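Local coordinates for protein alanine dehydrogenase/pyridine nucleotide transhydrogenase (Mycobacterium smegmatis str. MC2 155, PDB 3P2Y) that probably transfers hydride between NADH and NADP as the alpha 1 subunit of a proton-pumping nicotinamide nucleotide transhydrogenase, and binds calcium ions, at residues A[68-71]-A[72-76]; A[132-135]-A[136-139]; A[362-366]-A[367-371]. All blocks are in the same frame, centred on the assembly; numbering follows the deposited sequence.

Interaction 1: residues A[68-71]-A[72-76]. With CA (calcium ion), chain C.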
# COMPACT_ATOMS: atom_id res chain seq x y z
N SER A 68 13.23 -7.38 -19.52
CA SER A 68 14.29 -6.84 -20.40
C SER A 68 14.06 -7.27 -21.84
O SER A 68 13.27 -8.19 -22.12
CB SER A 68 15.67 -7.31 -19.93
OG SER A 68 15.68 -8.72 -20.06
N ASP A 69 14.80 -6.65 -22.77
CA ASP A 69 14.75 -7.08 -24.17
C ASP A 69 15.19 -8.55 -24.22
O ASP A 69 14.64 -9.34 -25.00
CB ASP A 69 15.72 -6.25 -25.02
CG ASP A 69 15.20 -4.86 -25.36
OD1 ASP A 69 14.11 -4.46 -24.88
OD2 ASP A 69 15.93 -4.15 -26.08
N ALA A 70 16.19 -8.91 -23.39
CA ALA A 70 16.67 -10.31 -23.39
C ALA A 70 15.56 -11.29 -22.99
O ALA A 70 15.52 -12.40 -23.51
CB ALA A 70 17.90 -10.49 -22.48
N ASP A 71 14.66 -10.88 -22.09
CA ASP A 71 13.54 -11.76 -21.70
C ASP A 71 12.68 -12.08 -22.91
O ASP A 71 12.30 -13.24 -23.15
CB ASP A 71 12.67 -11.11 -20.62
CG ASP A 71 13.35 -11.01 -19.30
OD1 ASP A 71 14.21 -11.89 -18.98
OD2 ASP A 71 13.04 -10.05 -18.57
N TYR A 72 12.40 -11.05 -23.70
CA TYR A 72 11.65 -11.25 -24.95
C TYR A 72 12.38 -12.09 -26.00
O TYR A 72 11.78 -12.95 -26.62
CB TYR A 72 11.18 -9.91 -25.54
CG TYR A 72 10.02 -9.33 -24.73
CD1 TYR A 72 8.71 -9.83 -24.87
CD2 TYR A 72 10.23 -8.26 -23.86
CE1 TYR A 72 7.64 -9.27 -24.13
CE2 TYR A 72 9.17 -7.71 -23.11
CZ TYR A 72 7.89 -8.21 -23.27
OH TYR A 72 6.86 -7.65 -22.54
N GLU A 73 13.68 -11.86 -26.18
CA GLU A 73 14.46 -12.65 -27.12
C GLU A 73 14.49 -14.13 -26.69
O GLU A 73 14.38 -15.03 -27.54
CB GLU A 73 15.88 -12.11 -27.25
CG GLU A 73 15.94 -10.77 -27.98
CD GLU A 73 17.32 -10.15 -27.96
OE1 GLU A 73 18.05 -10.30 -26.96
OE2 GLU A 73 17.65 -9.47 -28.94
N ARG A 74 14.62 -14.36 -25.38
CA ARG A 74 14.56 -15.74 -24.83
C ARG A 74 13.22 -16.43 -25.10
O ARG A 74 13.16 -17.68 -25.19
CB ARG A 74 14.87 -15.76 -23.32
CG ARG A 74 16.39 -15.74 -22.98
CD ARG A 74 16.67 -15.97 -21.47
NE ARG A 74 16.32 -14.79 -20.67
CZ ARG A 74 17.13 -13.76 -20.46
NH1 ARG A 74 18.36 -13.75 -20.99
NH2 ARG A 74 16.72 -12.72 -19.73
N ALA A 75 12.16 -15.63 -25.24
CA ALA A 75 10.81 -16.13 -25.54
C ALA A 75 10.58 -16.27 -27.04
O ALA A 75 9.47 -16.59 -27.49
CB ALA A 75 9.75 -15.21 -24.94
N GLY A 76 11.61 -16.00 -27.84
CA GLY A 76 11.53 -16.19 -29.28
C GLY A 76 11.25 -14.94 -30.08
O GLY A 76 11.18 -15.01 -31.32
CA CA C . 10.83 -15.61 -33.53
O HOH W 1 17.18 -10.08 -18.36
O HOH W 2 13.81 -14.77 -19.51
O HOH W 3 11.06 -17.75 -32.81
O HOH W 4 10.29 -13.49 -34.08
O HOH W 5 8.53 -15.42 -32.56
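D71 and R74 meet because both send CG away from their own carbonyl carbon, onto the side of the backbone N, and because the arginine then bends at chi3 (-73°), which folds its guanidinium back over the first turn of helix 69-74. The result is an i to i+3 salt bridge, R74 NH2 to D71 OD1 at 2.7 Å, built onto a capping box. In the box, S68 is the N-cap: its OG accepts from D71 N at 3.1 Å, and D71 OD2 receives S68 N at 2.8 Å. The two oxygens of one carboxylate therefore divide the work, OD2 closing the helix start and OD1 holding the arginine. The bridge is not a flat two-pronged pair, since the carboxylate and guanidinium planes stand 71° apart; OD1 lies at the guanidinium edge, whereas NH2 approaches from above the carboxylate plane. A70 O sits over the centre of one guanidinium face, 3.7 Å above its plane, while the same oxygen accepts R74 N in the helix. Two waters reinforce the edge, one linking R74 NE to D71 OD1, the other joined to S68 OG and weakly to R74 NH2.

The helix belongs to the beta-alpha-beta unit between strands 54-57 and 78-79. Its inner side is carried by Y72, whose ring packs on P42 and V45 of helix 42-50 and whose OH bonds to L40 O. D69 bonds through its carboxylate to S59 and A60. At the other end G76, with positive phi, closes a Schellman motif in which G76 N reaches E73 O at 3.0 Å. Beyond it, three waters bind a calcium ion that G76 O also holds, at 2.3 Å.

Interaction 2: residues A[132-135]-A[136-139]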
# COMPACT_ATOMS: atom_id res chain seq x y z
N PHE A 132 -9.73 -3.79 -33.64
CA PHE A 132 -10.65 -4.43 -32.70
C PHE A 132 -10.44 -3.79 -31.35
O PHE A 132 -9.33 -3.78 -30.86
CB PHE A 132 -10.39 -5.94 -32.61
CG PHE A 132 -10.60 -6.66 -33.93
CD1 PHE A 132 -11.85 -7.18 -34.24
CD2 PHE A 132 -9.57 -6.75 -34.87
CE1 PHE A 132 -12.07 -7.83 -35.47
CE2 PHE A 132 -9.78 -7.38 -36.11
CZ PHE A 132 -11.03 -7.93 -36.40
N ALA A 133 -11.51 -3.22 -30.79
CA ALA A 133 -11.47 -2.55 -29.47
C ALA A 133 -11.75 -3.57 -28.36
O ALA A 133 -12.83 -4.22 -28.34
CB ALA A 133 -12.52 -1.43 -29.41
N MET A 134 -10.82 -3.70 -27.43
CA MET A 134 -11.02 -4.66 -26.35
C MET A 134 -12.23 -4.27 -25.48
O MET A 134 -12.88 -5.14 -24.91
CB MET A 134 -9.74 -4.82 -25.52
CG MET A 134 -8.56 -5.47 -26.31
SD MET A 134 -8.95 -7.13 -26.97
CE MET A 134 -9.04 -8.08 -25.42
N GLU A 135 -12.54 -2.97 -25.41
CA GLU A 135 -13.72 -2.53 -24.65
C GLU A 135 -15.02 -3.05 -25.26
O GLU A 135 -16.06 -3.09 -24.57
CB GLU A 135 -13.81 -0.99 -24.60
CG GLU A 135 -12.59 -0.26 -24.03
CD GLU A 135 -11.63 0.24 -25.12
OE1 GLU A 135 -11.47 -0.44 -26.15
OE2 GLU A 135 -11.00 1.30 -24.91
N SER A 136 -14.98 -3.41 -26.54
CA SER A 136 -16.18 -3.81 -27.30
C SER A 136 -16.35 -5.32 -27.43
O SER A 136 -17.27 -5.78 -28.13
CB SER A 136 -16.19 -3.14 -28.69
OG SER A 136 -16.29 -1.71 -28.55
N ILE A 137 -15.49 -6.09 -26.74
CA ILE A 137 -15.66 -7.54 -26.64
C ILE A 137 -17.02 -7.77 -25.96
O ILE A 137 -17.28 -7.23 -24.89
CB ILE A 137 -14.52 -8.20 -25.79
CG1 ILE A 137 -13.15 -8.03 -26.48
CG2 ILE A 137 -14.82 -9.71 -25.55
CD1 ILE A 137 -12.99 -8.85 -27.73
N PRO A 138 -17.91 -8.52 -26.61
CA PRO A 138 -19.25 -8.64 -26.02
C PRO A 138 -19.23 -9.50 -24.77
O PRO A 138 -18.36 -10.39 -24.63
CB PRO A 138 -20.09 -9.28 -27.15
CG PRO A 138 -19.13 -9.89 -28.08
CD PRO A 138 -17.82 -9.14 -27.95
N ARG A 139 -20.17 -9.23 -23.86
CA ARG A 139 -20.24 -9.95 -22.59
C ARG A 139 -21.03 -11.23 -22.79
O ARG A 139 -22.18 -11.34 -22.38
CB ARG A 139 -20.89 -9.08 -21.51
O HOH W 6 -18.07 -4.94 -24.09
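A short 3-10 turn takes over where strand 130-133 ends, and its first closure is S136 N to A133 O at 2.9 Å. The N-H points fairly straight at the oxygen (151°), yet the donor stands 58° out of the carbonyl plane, so the bond is made above the C=O group. The next closure, I137 N to M134 O, is weak at 3.3 Å. Both span three residues, the spacing of a 3-10 helix.

Side chains follow the same spacing. S136 sets its OG 3.9 Å from A133 CB, a loose approach between two small groups. I137 sends CG1 away from its own carbonyl carbon (chi1 -64°), which lays that branch over the preceding turn: CG1 comes to 3.3 Å from M134 O and 4.2 Å from M134 CE.

Strand 130-133 is the outermost strand, within this chain, of the parallel sheet in the N-terminal domain, and the turn leads off it into the loop before helix 148-167. M134 points away from the following residues, and its side chain touches Y343 and N346 of helix 336-354. The carboxylate of E135, its chain bent at chi2, receives the backbone N-H groups of L112 and A113, one on each oxygen, and so ties the turn to the loop that follows strand 107-110. Where the turn gives way to loop, a single water donates to both E135 O (2.8 Å) and I137 O (2.6 Å).

Interaction 3: residues A[362-366]-A[367-371]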
# COMPACT_ATOMS: atom_id res chain seq x y z
N PRO A 362 -10.10 -12.74 -40.18
CA PRO A 362 -11.25 -12.55 -39.30
C PRO A 362 -12.56 -13.01 -39.93
O PRO A 362 -12.86 -12.66 -41.08
CB PRO A 362 -11.28 -11.03 -39.07
CG PRO A 362 -9.88 -10.55 -39.39
CD PRO A 362 -9.40 -11.47 -40.49
N ASP A 363 -13.33 -13.79 -39.17
CA ASP A 363 -14.63 -14.28 -39.65
C ASP A 363 -15.70 -13.37 -39.09
O ASP A 363 -16.03 -13.46 -37.92
CB ASP A 363 -14.85 -15.72 -39.19
CG ASP A 363 -16.23 -16.25 -39.59
OD1 ASP A 363 -17.03 -15.51 -40.20
OD2 ASP A 363 -16.51 -17.43 -39.27
N PHE A 364 -16.25 -12.50 -39.93
CA PHE A 364 -17.20 -11.51 -39.44
C PHE A 364 -18.60 -12.03 -39.14
O PHE A 364 -19.46 -11.27 -38.69
CB PHE A 364 -17.21 -10.26 -40.34
CG PHE A 364 -15.97 -9.44 -40.22
CD1 PHE A 364 -15.79 -8.60 -39.11
CD2 PHE A 364 -14.97 -9.51 -41.18
CE1 PHE A 364 -14.62 -7.85 -38.98
CE2 PHE A 364 -13.81 -8.75 -41.07
CZ PHE A 364 -13.64 -7.92 -39.95
N THR A 365 -18.81 -13.33 -39.32
CA THR A 365 -20.05 -13.99 -38.91
C THR A 365 -19.95 -14.41 -37.46
O THR A 365 -20.93 -14.80 -36.84
CB THR A 365 -20.41 -15.21 -39.79
OG1 THR A 365 -19.49 -16.28 -39.56
CG2 THR A 365 -20.39 -14.81 -41.25
N ASP A 366 -18.74 -14.33 -36.93
CA ASP A 366 -18.52 -14.59 -35.51
C ASP A 366 -18.85 -13.30 -34.76
O ASP A 366 -18.21 -12.26 -34.99
CB ASP A 366 -17.08 -15.03 -35.29
CG ASP A 366 -16.77 -15.33 -33.81
OD1 ASP A 366 -17.30 -14.61 -32.93
OD2 ASP A 366 -15.97 -16.27 -33.57
N GLU A 367 -19.84 -13.39 -33.86
CA GLU A 367 -20.37 -12.28 -33.09
C GLU A 367 -19.30 -11.46 -32.34
O GLU A 367 -19.41 -10.25 -32.17
CB GLU A 367 -21.39 -12.84 -32.10
CG GLU A 367 -20.87 -14.04 -31.26
CD GLU A 367 -21.21 -15.43 -31.82
OE1 GLU A 367 -21.19 -16.38 -31.00
OE2 GLU A 367 -21.47 -15.59 -33.05
N ILE A 368 -18.26 -12.14 -31.87
CA ILE A 368 -17.20 -11.48 -31.09
C ILE A 368 -16.38 -10.59 -32.01
O ILE A 368 -16.05 -9.44 -31.66
CB ILE A 368 -16.26 -12.52 -30.38
CG1 ILE A 368 -17.04 -13.29 -29.30
CG2 ILE A 368 -15.01 -11.82 -29.79
CD1 ILE A 368 -16.28 -14.45 -28.66
N VAL A 369 -16.05 -11.13 -33.18
CA VAL A 369 -15.28 -10.44 -34.19
C VAL A 369 -16.06 -9.24 -34.74
O VAL A 369 -15.54 -8.13 -34.83
CB VAL A 369 -14.88 -11.45 -35.33
CG1 VAL A 369 -14.17 -10.72 -36.50
CG2 VAL A 369 -14.03 -12.62 -34.76
N ALA A 370 -17.33 -9.46 -35.09
CA ALA A 370 -18.16 -8.38 -35.61
C ALA A 370 -18.41 -7.26 -34.57
O ALA A 370 -18.33 -6.08 -34.91
CB ALA A 370 -19.50 -8.94 -36.13
N ALA A 371 -18.69 -7.65 -33.32
CA ALA A 371 -19.01 -6.67 -32.27
C ALA A 371 -17.80 -5.83 -31.85
O ALA A 371 -17.94 -4.65 -31.54
CB ALA A 371 -19.61 -7.35 -31.04
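V369 meets P362 and F364 in the close-packed part of this contact, where the chain doubles back before helix 367-372. One valine methyl does most of the touching: CG1 lies 3.7 Å from F364 CD1 and 3.9 Å from P362 CB. It is CG1 rather than CG2 that reaches the ring, obliquely, because it stands anti to the backbone N (chi1 175°). The valine and phenylalanine side chains cross at about a right angle, and A370 CA borders the ring edge near its plane. The other methyl, CG2, packs on D366 CB at 3.9 Å. This apolar patch continues onto strand 130-133, with F132 touching both P362 and V369.

The polar side begins at D366, the N-cap of the helix. Its CG, also anti to the backbone N, brings the carboxylate to the first helical turn, where OD1 accepts I368 N at 2.9 Å, nearly along the C-O axis. Its carbonyl starts the regular helical bonding: D366 O takes A370 N at 2.9 Å with an almost straight N-H (171°). Just before it, a type I beta turn runs from D363 to D366 and overlaps an Asx turn, in which D363 OD1 accepts both T365 N and T365 OG1, the latter at 2.7 Å, from the same face of its carboxylate.

D363, T365 and E367 form the exposed border, and across the segments they make few side-chain contacts. There R142 makes a salt bridge to D366 OD2; its second one, to E367 OE1, is doubtful because it rests on one of two conformers of that glutamate. On the ring side, R376 adds a cation-pi interaction with F364.

Overall arrangement
Interactions 2 and 3 form one neighbourhood, although one belongs to the N-terminal and the other to the C-terminal family region: F132 CE1 lies 3.5 Å from V369 O, and P138 CG 3.9 Å from A371 CB, so helix 367-372 packs against strand 130-133 and the loop that follows it. Interaction 1 stands apart, beside the other outermost strand of that sheet. Interactions 1 and 3, partly buried with exposed residues, both cap a helix start; 68-76 adds an internal salt bridge and two bridging waters, 362-371 an apolar cluster and an outside charge partner, R142. Interaction 2, about 13 Å from the chain's centre and without exposed touching residues, relies within itself chiefly on backbone bonds.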